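Local coordinates for protein phospholyase (Arthrobacter aurescens, PDB 5G4I) that uses pyridoxal 5'-phosphate to act as a phospholyase, probably on ethanolamine phosphate, and is built like a class III transaminase, at residues L190-I202 / P230-A244. Numbering follows the deposited sequence.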
loop_
_atom_site.group_PDB
_atom_site.type_symbol
_atom_site.label_atom_id
_atom_site.label_comp_id
_atom_site.label_asym_id
_atom_site.label_seq_id
_atom_site.Cartn_x
_atom_site.Cartn_y
_atom_site.Cartn_z
ATOM N N LEU A 190 36.389 -17.835 2.434
ATOM C CA LEU A 190 34.915 -17.641 2.345
ATOM C C LEU A 190 34.569 -16.347 1.676
ATOM O O LEU A 190 33.665 -16.344 0.739
ATOM C CB LEU A 190 34.270 -17.725 3.743
ATOM C CG LEU A 190 32.791 -17.474 3.823
ATOM C CD1 LEU A 190 31.951 -18.497 3.055
ATOM C CD2 LEU A 190 32.363 -17.417 5.273
ATOM N N LEU A 191 35.289 -15.266 1.991
ATOM C CA LEU A 191 35.029 -13.980 1.355
ATOM C C LEU A 191 35.374 -14.053 -0.143
ATOM O O LEU A 191 34.605 -13.563 -1.011
ATOM C CB LEU A 191 35.754 -12.813 2.042
ATOM C CG LEU A 191 35.734 -11.440 1.360
ATOM C CD1 LEU A 191 34.314 -10.893 1.435
ATOM C CD2 LEU A 191 36.676 -10.433 2.007
ATOM N N GLU A 192 36.559 -14.645 -0.482
ATOM C CA GLU A 192 37.007 -14.679 -1.898
ATOM C C GLU A 192 36.018 -15.499 -2.718
ATOM O O GLU A 192 35.610 -15.025 -3.827
ATOM C CB GLU A 192 38.468 -15.278 -1.981
ATOM N N GLN A 193 35.544 -16.655 -2.226
ATOM C CA GLN A 193 34.661 -17.557 -2.971
ATOM C C GLN A 193 33.255 -16.894 -3.129
ATOM O O GLN A 193 32.620 -16.935 -4.222
ATOM C CB GLN A 193 34.458 -18.937 -2.357
ATOM C CG GLN A 193 35.745 -19.765 -2.339
ATOM C CD GLN A 193 35.584 -21.119 -1.614
ATOM O OE1 GLN A 193 34.639 -21.346 -0.839
ATOM N NE2 GLN A 193 36.501 -22.023 -1.896
ATOM N N SER A 194 32.786 -16.189 -2.085
ATOM C CA SER A 194 31.463 -15.514 -2.162
ATOM C C SER A 194 31.486 -14.365 -3.171
ATOM O O SER A 194 30.485 -14.150 -3.906
ATOM C CB SER A 194 31.001 -15.012 -0.778
ATOM O OG SER A 194 31.768 -13.934 -0.321
ATOM N N LEU A 195 32.597 -13.599 -3.279
ATOM C CA LEU A 195 32.690 -12.526 -4.240
ATOM C C LEU A 195 32.819 -13.067 -5.675
ATOM O O LEU A 195 32.318 -12.462 -6.628
ATOM C CB LEU A 195 33.794 -11.521 -3.897
ATOM C CG LEU A 195 33.495 -10.634 -2.640
ATOM C CD1 LEU A 195 34.787 -9.838 -2.299
ATOM C CD2 LEU A 195 32.325 -9.705 -2.857
ATOM N N ALA A 196 33.461 -14.246 -5.789
ATOM C CA ALA A 196 33.483 -14.879 -7.145
ATOM C C ALA A 196 32.120 -15.319 -7.597
ATOM O O ALA A 196 31.789 -15.223 -8.819
ATOM C CB ALA A 196 34.446 -16.092 -7.128
ATOM N N ASP A 197 31.283 -15.771 -6.669
ATOM C CA ASP A 197 29.902 -16.082 -7.001
ATOM C C ASP A 197 29.123 -14.806 -7.488
ATOM O O ASP A 197 28.276 -14.876 -8.424
ATOM C CB ASP A 197 29.125 -16.647 -5.790
ATOM C CG ASP A 197 29.497 -18.038 -5.349
ATOM O OD1 ASP A 197 30.311 -18.681 -5.978
ATOM O OD2 ASP A 197 28.891 -18.434 -4.263
ATOM N N VAL A 198 29.407 -13.635 -6.876
ATOM C CA VAL A 198 28.806 -12.391 -7.308
ATOM C C VAL A 198 29.296 -12.045 -8.762
ATOM O O VAL A 198 28.429 -11.648 -9.628
ATOM C CB VAL A 198 29.104 -11.210 -6.354
ATOM C CG1 VAL A 198 28.617 -9.899 -6.853
ATOM C CG2 VAL A 198 28.539 -11.488 -4.980
ATOM N N ASP A 199 30.614 -12.143 -9.031
ATOM C CA ASP A 199 31.151 -11.941 -10.374
ATOM C C ASP A 199 30.392 -12.805 -11.421
ATOM O O ASP A 199 29.935 -12.272 -12.471
ATOM C CB ASP A 199 32.601 -12.344 -10.457
ATOM C CG ASP A 199 33.570 -11.485 -9.585
ATOM O OD1 ASP A 199 33.252 -10.286 -9.341
ATOM O OD2 ASP A 199 34.689 -12.075 -9.341
ATOM N N ALA A 200 30.142 -14.083 -11.044
ATOM C CA ALA A 200 29.467 -15.004 -11.969
ATOM C C ALA A 200 28.024 -14.621 -12.240
ATOM O O ALA A 200 27.453 -14.718 -13.343
ATOM C CB ALA A 200 29.602 -16.475 -11.507
ATOM N N ALA A 201 27.306 -14.251 -11.150
ATOM C CA ALA A 201 25.896 -13.863 -11.257
ATOM C C ALA A 201 25.745 -12.634 -12.171
ATOM O O ALA A 201 24.821 -12.551 -13.034
ATOM C CB ALA A 201 25.348 -13.500 -9.852
ATOM N N ILE A 202 26.600 -11.638 -11.968
ATOM C CA ILE A 202 26.591 -10.419 -12.783
ATOM C C ILE A 202 26.844 -10.716 -14.289
ATOM O O ILE A 202 26.142 -10.234 -15.175
ATOM C CB ILE A 202 27.581 -9.331 -12.209
ATOM C CG1 ILE A 202 27.030 -8.771 -10.885
ATOM C CG2 ILE A 202 27.853 -8.237 -13.207
ATOM C CD1 ILE A 202 27.976 -7.763 -10.222
ATOM N N PRO A 230 31.329 -11.734 6.730
ATOM C CA PRO A 230 32.733 -11.241 6.761
ATOM C C PRO A 230 32.851 -9.801 6.357
ATOM O O PRO A 230 32.101 -9.304 5.472
ATOM C CB PRO A 230 33.464 -12.182 5.716
ATOM C CG PRO A 230 32.400 -12.736 4.876
ATOM C CD PRO A 230 31.050 -12.567 5.546
ATOM N N SER A 231 33.799 -9.039 6.939
ATOM C CA SER A 231 34.073 -7.682 6.547
ATOM C C SER A 231 34.441 -7.616 5.051
ATOM O O SER A 231 35.286 -8.404 4.625
ATOM C CB SER A 231 35.266 -7.090 7.342
ATOM O OG SER A 231 35.308 -5.692 7.168
ATOM N N GLY A 232 33.882 -6.643 4.310
ATOM C CA GLY A 232 34.226 -6.395 2.891
ATOM C C GLY A 232 33.242 -7.027 1.896
ATOM O O GLY A 232 33.355 -6.759 0.717
ATOM N N TYR A 233 32.339 -7.908 2.344
ATOM C CA TYR A 233 31.400 -8.529 1.430
ATOM C C TYR A 233 30.411 -7.508 0.834
ATOM O O TYR A 233 30.341 -7.321 -0.413
ATOM C CB TYR A 233 30.652 -9.704 2.025
ATOM C CG TYR A 233 29.617 -10.342 1.043
ATOM C CD1 TYR A 233 30.026 -11.173 0.030
ATOM C CD2 TYR A 233 28.275 -10.019 1.092
ATOM C CE1 TYR A 233 29.172 -11.754 -0.897
ATOM C CE2 TYR A 233 27.369 -10.603 0.221
ATOM C CZ TYR A 233 27.823 -11.461 -0.799
ATOM O OH TYR A 233 26.923 -12.054 -1.685
ATOM N N ILE A 234 29.673 -6.809 1.714
ATOM C CA ILE A 234 28.726 -5.799 1.203
ATOM C C ILE A 234 29.374 -4.723 0.345
ATOM O O ILE A 234 28.903 -4.277 -0.743
ATOM C CB ILE A 234 27.849 -5.201 2.333
ATOM C CG1 ILE A 234 27.010 -6.308 2.983
ATOM C CG2 ILE A 234 26.983 -4.039 1.890
ATOM C CD1 ILE A 234 25.887 -6.934 2.090
ATOM N N GLU A 235 30.540 -4.221 0.824
ATOM C CA GLU A 235 31.289 -3.226 0.087
ATOM C C GLU A 235 31.748 -3.744 -1.306
ATOM O O GLU A 235 31.676 -3.035 -2.313
ATOM C CB GLU A 235 32.537 -2.840 0.942
ATOM C CG GLU A 235 32.204 -2.322 2.392
ATOM C CD GLU A 235 31.817 -3.264 3.647
ATOM O OE1 GLU A 235 31.534 -4.345 3.796
ATOM O OE2 GLU A 235 31.825 -2.801 4.719
ATOM N N GLY A 236 32.174 -4.990 -1.326
ATOM C CA GLY A 236 32.591 -5.647 -2.612
ATOM C C GLY A 236 31.412 -5.804 -3.594
ATOM O O GLY A 236 31.584 -5.643 -4.831
ATOM N N VAL A 237 30.262 -6.179 -3.064
ATOM C CA VAL A 237 29.041 -6.271 -3.891
ATOM C C VAL A 237 28.702 -4.938 -4.453
ATOM O O VAL A 237 28.440 -4.791 -5.675
ATOM C CB VAL A 237 27.847 -6.909 -3.117
ATOM C CG1 VAL A 237 26.588 -6.834 -3.990
ATOM C CG2 VAL A 237 28.133 -8.303 -2.675
ATOM N N ALA A 238 28.668 -3.850 -3.644
ATOM C CA ALA A 238 28.415 -2.532 -4.118
ATOM C C ALA A 238 29.368 -2.029 -5.248
ATOM O O ALA A 238 28.878 -1.498 -6.235
ATOM C CB ALA A 238 28.414 -1.523 -2.908
ATOM N N THR A 239 30.667 -2.291 -5.046
ATOM C CA THR A 239 31.616 -1.873 -6.092
ATOM C C THR A 239 31.307 -2.581 -7.436
ATOM O O THR A 239 31.241 -1.909 -8.492
ATOM C CB THR A 239 33.010 -2.204 -5.607
ATOM O OG1 THR A 239 33.289 -1.406 -4.408
ATOM C CG2 THR A 239 34.010 -1.868 -6.697
ATOM N N ARG A 240 31.032 -3.890 -7.328
ATOM C CA ARG A 240 30.775 -4.704 -8.589
ATOM C C ARG A 240 29.438 -4.300 -9.264
ATOM O O ARG A 240 29.322 -4.134 -10.455
ATOM C CB ARG A 240 30.793 -6.167 -8.264
ATOM C CG ARG A 240 32.221 -6.684 -7.919
ATOM C CD ARG A 240 32.185 -8.030 -7.163
ATOM N NE ARG A 240 33.486 -8.657 -6.964
ATOM C CZ ARG A 240 34.377 -8.216 -6.091
ATOM N NH1 ARG A 240 34.131 -7.177 -5.301
ATOM N NH2 ARG A 240 35.573 -8.852 -6.001
ATOM N N VAL A 241 28.393 -4.057 -8.448
ATOM C CA VAL A 241 27.134 -3.641 -8.976
ATOM C C VAL A 241 27.234 -2.255 -9.682
ATOM O O VAL A 241 26.658 -2.078 -10.746
ATOM C CB VAL A 241 26.077 -3.606 -7.822
ATOM C CG1 VAL A 241 24.758 -2.803 -8.180
ATOM C CG2 VAL A 241 25.731 -5.001 -7.386
ATOM N N ARG A 242 27.935 -1.301 -9.042
ATOM C CA ARG A 242 28.082 0.056 -9.633
ATOM C C ARG A 242 28.902 -0.015 -10.915
ATOM O O ARG A 242 28.565 0.710 -11.878
ATOM C CB ARG A 242 28.584 1.028 -8.591
ATOM C CG ARG A 242 27.427 1.288 -7.538
ATOM C CD ARG A 242 27.945 1.920 -6.330
ATOM N NE ARG A 242 26.780 2.149 -5.397
ATOM C CZ ARG A 242 26.945 2.372 -4.100
ATOM N NH1 ARG A 242 28.142 2.294 -3.509
ATOM N NH2 ARG A 242 25.856 2.602 -3.343
ATOM N N ALA A 243 29.872 -0.922 -10.946
ATOM C CA ALA A 243 30.709 -1.003 -12.217
ATOM C C ALA A 243 29.798 -1.577 -13.336
ATOM O O ALA A 243 30.104 -1.395 -14.547
ATOM C CB ALA A 243 31.893 -1.861 -11.977
ATOM N N ALA A 244 28.762 -2.352 -13.001
ATOM C CA ALA A 244 27.779 -2.902 -13.935
ATOM C C ALA A 244 26.635 -1.921 -14.241
ATOM O O ALA A 244 25.706 -2.308 -14.942
ATOM C CB ALA A 244 27.217 -4.216 -13.459
HETATM O O HOH W 1 27.769 -14.374 -2.730
HETATM O O HOH W 2 36.274 -11.254 -7.339
#
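Val198 and Val237 meet through their CG2 methyls, 4.0 Å apart, in the middle of two roughly parallel helices whose axes approach to 10.3 Å. Both belong to the helical layer on the mixed seven-stranded sheet of the type I PLP-enzyme fold: Val237 and Val241 rest on Phe215 of strand 214-217, Ile202 on Leu141 of strand 140-143.

Packing is knobs-into-holes. Leu195 drops among Tyr233, Gly236, Val237 and Arg240, and because Gly236 has no side chain, CD2 settles against bare backbone, 3.9 Å from Tyr233 O. Tyr233 returns the favour; with CG anti to the backbone N (chi1 178°), its ring reaches across to Ser194, Leu195 and Val198, while Val237 CG2 lies over one face, toward the ring's rim. One water links Tyr233 OH to Ser194 O. Towards the turn, Leu191 CD1 packs against the first turn of the second helix, 3.7 Å from Tyr233 N. At the other end Ile202 CD1 touches Arg240 CB.

Arg240 closes the polar edge. Its chain runs extended to NE, then bends (chi4 74°), so that the guanidinium lies with one face over Leu195 CB and NH1 turns back to hydrogen-bond Gly236 O from above its carbonyl plane, the oxygen also taking Arg240 N from the other face. Cutting this side chain back to an alanine would be likely to leave Asp199 without its cationic mate and Leu195 CB uncovered. The hydrogen bond within the salt bridge is bent: Arg240 NE donates to Asp199 OD1 on its syn side, out of the carboxylate plane, at 2.9 Å and 139°, and a water joins Arg240 NH2 to Asp199 OD2, lying 2.7 Å from that oxygen.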